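Local coordinates for SusD-like carbohydrate binding protein BF1063 (Bacteroides fragilis NCTC 9343, PDB 3I4G) that probably binds carbohydrate at the outer membrane of the bacterium, as a member of the SusD family of glycan-capturing proteins, at residues E443-L448 and G452-D457. Sequence-based numbering, arbitrary orientation.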
loop_
_atom_site.group_PDB
_atom_site.type_symbol
_atom_site.label_atom_id
_atom_site.label_comp_id
_atom_site.label_asym_id
_atom_site.label_seq_id
_atom_site.Cartn_x
_atom_site.Cartn_y
_atom_site.Cartn_z
ATOM N N GLU A 443 -5.605 11.082 -9.773
ATOM C CA GLU A 443 -5.534 9.870 -10.548
ATOM C C GLU A 443 -4.786 8.807 -9.767
ATOM O O GLU A 443 -5.155 7.643 -9.799
ATOM C CB GLU A 443 -4.873 10.132 -11.905
ATOM C CG GLU A 443 -4.958 8.949 -12.827
ATOM C CD GLU A 443 -6.401 8.666 -13.266
ATOM O OE1 GLU A 443 -7.244 9.608 -13.376
ATOM O OE2 GLU A 443 -6.707 7.497 -13.543
ATOM N N ARG A 444 -3.711 9.190 -9.093
ATOM C CA ARG A 444 -2.973 8.291 -8.298
ATOM C C ARG A 444 -3.859 7.698 -7.189
ATOM O O ARG A 444 -3.815 6.502 -6.892
ATOM C CB ARG A 444 -1.757 9.024 -7.717
ATOM C CG ARG A 444 -0.854 8.197 -6.936
ATOM C CD ARG A 444 0.319 9.087 -6.421
ATOM N NE ARG A 444 1.179 8.292 -5.598
ATOM C CZ ARG A 444 2.292 7.699 -5.974
ATOM N NH1 ARG A 444 2.782 7.821 -7.212
ATOM N NH2 ARG A 444 2.908 6.977 -5.078
ATOM N N ARG A 445 -4.674 8.521 -6.543
ATOM C CA ARG A 445 -5.606 8.053 -5.509
ATOM C C ARG A 445 -6.525 6.975 -6.058
ATOM O O ARG A 445 -6.701 5.910 -5.458
ATOM C CB ARG A 445 -6.451 9.214 -4.980
ATOM C CG ARG A 445 -7.336 8.798 -3.861
ATOM C CD ARG A 445 -8.246 9.862 -3.330
ATOM N NE ARG A 445 -8.900 9.366 -2.085
ATOM C CZ ARG A 445 -9.795 10.029 -1.374
ATOM N NH1 ARG A 445 -10.219 11.218 -1.744
ATOM N NH2 ARG A 445 -10.292 9.468 -0.289
ATOM N N ILE A 446 -7.107 7.232 -7.216
ATOM C CA ILE A 446 -8.024 6.273 -7.801
ATOM C C ILE A 446 -7.326 5.008 -8.263
ATOM O O ILE A 446 -7.707 3.885 -7.927
ATOM C CB ILE A 446 -8.776 6.915 -8.999
ATOM C CG1 ILE A 446 -9.635 8.098 -8.556
ATOM C CG2 ILE A 446 -9.622 5.871 -9.748
ATOM C CD1 ILE A 446 -10.575 7.827 -7.402
ATOM N N GLU A 447 -6.228 5.176 -8.986
ATOM C CA GLU A 447 -5.530 4.013 -9.539
ATOM C C GLU A 447 -5.023 3.064 -8.477
ATOM O O GLU A 447 -5.135 1.844 -8.634
ATOM C CB GLU A 447 -4.384 4.486 -10.424
ATOM C CG GLU A 447 -3.551 3.378 -10.994
ATOM C CD GLU A 447 -4.262 2.455 -11.960
ATOM O OE1 GLU A 447 -5.329 2.832 -12.478
ATOM O OE2 GLU A 447 -3.745 1.349 -12.197
ATOM N N LEU A 448 -4.502 3.606 -7.379
ATOM C CA LEU A 448 -3.867 2.797 -6.346
ATOM C C LEU A 448 -4.722 2.582 -5.123
ATOM O O LEU A 448 -4.226 2.067 -4.123
ATOM C CB LEU A 448 -2.552 3.467 -5.921
ATOM C CG LEU A 448 -1.533 3.718 -7.017
ATOM C CD1 LEU A 448 -0.354 4.550 -6.454
ATOM C CD2 LEU A 448 -1.039 2.415 -7.649
ATOM N N GLY A 452 -2.476 0.278 -0.039
ATOM C CA GLY A 452 -1.551 0.602 1.056
ATOM C C GLY A 452 -0.565 1.712 0.786
ATOM O O GLY A 452 0.435 1.838 1.508
ATOM N N ILE A 453 -0.835 2.569 -0.210
ATOM C CA ILE A 453 0.057 3.660 -0.594
ATOM C C ILE A 453 -0.521 5.026 -0.214
ATOM O O ILE A 453 0.205 6.021 -0.147
ATOM C CB ILE A 453 0.366 3.542 -2.118
ATOM C CG1 ILE A 453 0.991 2.194 -2.410
ATOM C CG2 ILE A 453 1.293 4.676 -2.574
ATOM C CD1 ILE A 453 1.045 1.870 -3.894
ATOM N N ARG A 454 -1.825 5.090 0.038
ATOM C CA ARG A 454 -2.472 6.388 0.271
ATOM C C ARG A 454 -1.908 7.121 1.480
ATOM O O ARG A 454 -1.699 8.329 1.415
ATOM C CB ARG A 454 -3.967 6.204 0.452
ATOM C CG ARG A 454 -4.754 7.521 0.605
ATOM C CD ARG A 454 -4.697 8.440 -0.568
ATOM N NE ARG A 454 -5.528 9.619 -0.312
ATOM C CZ ARG A 454 -5.546 10.692 -1.057
ATOM N NH1 ARG A 454 -4.772 10.768 -2.123
ATOM N NH2 ARG A 454 -6.336 11.695 -0.751
ATOM N N TYR A 455 -1.708 6.413 2.589
ATOM C CA TYR A 455 -1.147 7.047 3.772
ATOM C C TYR A 455 0.237 7.585 3.455
ATOM O O TYR A 455 0.538 8.761 3.809
ATOM C CB TYR A 455 -1.145 6.055 4.931
ATOM C CG TYR A 455 -0.581 6.564 6.226
ATOM C CD1 TYR A 455 -1.206 7.557 6.963
ATOM C CD2 TYR A 455 0.574 6.040 6.723
ATOM C CE1 TYR A 455 -0.657 8.012 8.146
ATOM C CE2 TYR A 455 1.106 6.450 7.910
ATOM C CZ TYR A 455 0.482 7.433 8.634
ATOM O OH TYR A 455 1.010 7.851 9.834
ATOM N N TRP A 456 1.088 6.782 2.827
ATOM C CA TRP A 456 2.418 7.261 2.451
ATOM C C TRP A 456 2.300 8.543 1.628
ATOM O O TRP A 456 3.048 9.501 1.823
ATOM C CB TRP A 456 3.141 6.146 1.688
ATOM C CG TRP A 456 4.548 6.453 1.400
ATOM C CD1 TRP A 456 5.578 6.397 2.297
ATOM C CD2 TRP A 456 5.103 6.899 0.156
ATOM N NE1 TRP A 456 6.752 6.807 1.695
ATOM C CE2 TRP A 456 6.492 7.126 0.376
ATOM C CE3 TRP A 456 4.577 7.117 -1.121
ATOM C CZ2 TRP A 456 7.345 7.573 -0.637
ATOM C CZ3 TRP A 456 5.440 7.533 -2.119
ATOM C CH2 TRP A 456 6.801 7.756 -1.868
ATOM N N ASP A 457 1.365 8.595 0.688
ATOM C CA ASP A 457 1.211 9.784 -0.144
ATOM C C ASP A 457 0.725 11.010 0.630
ATOM O O ASP A 457 1.294 12.097 0.501
ATOM C CB ASP A 457 0.218 9.529 -1.276
ATOM C CG ASP A 457 0.752 8.658 -2.395
ATOM O OD1 ASP A 457 1.983 8.544 -2.585
ATOM O OD2 ASP A 457 -0.124 8.136 -3.138
HETATM O O HOH W 1 -3.282 3.250 -1.864
#
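D457 OD2 accepts the shortest direct hydrogen bond across the contact, 2.8 Å from R444 NE. The bond is fairly straight, with an N-H...O angle of 161°. The oxygen lies in the guanidinium plane and is approached on its syn side, but the donor sits well out of the carboxylate plane, and the two flat groups are turned 62° apart. The second link of the salt bridge, R444 NH2 to D457 OD1 at 3.1 Å, is weak, consistent with that turn of the planes; OD1 is also paired with R460. R444 gets there fully stretched, CG anti to the backbone N and the chain extended as far as NE. Over one face of its guanidinium lies L448 CD1 from the same segment, and NH2 meets the edge of the W456 ring at CZ3. Helix 433-447 ends here and a short loop links it to helix 454-461; the touching residues are all buried, and both segments belong to the SusD-family part of the sequence. Where the chain leaves one helix and approaches the next, a water donates to L448 O (2.7 Å) and accepts from I453 N. Nearby, the methyls L448 CD1 and I453 CD1 touch at 4.0 Å. Elsewhere on the interface R445 and R454 form an offset stack, guanidinium planes 1° apart, with R454 NH2 toward the rim of the R445 group. R445 CD, the carbon before NE, lies over the centre of the R454 guanidinium. A bend at chi2 turns R454 into this position. Such like-charge stacking is probably tolerated because acidic partners flank it: R445 pairs with D286 and hydrogen-bonds N62, while R454 pairs with D61.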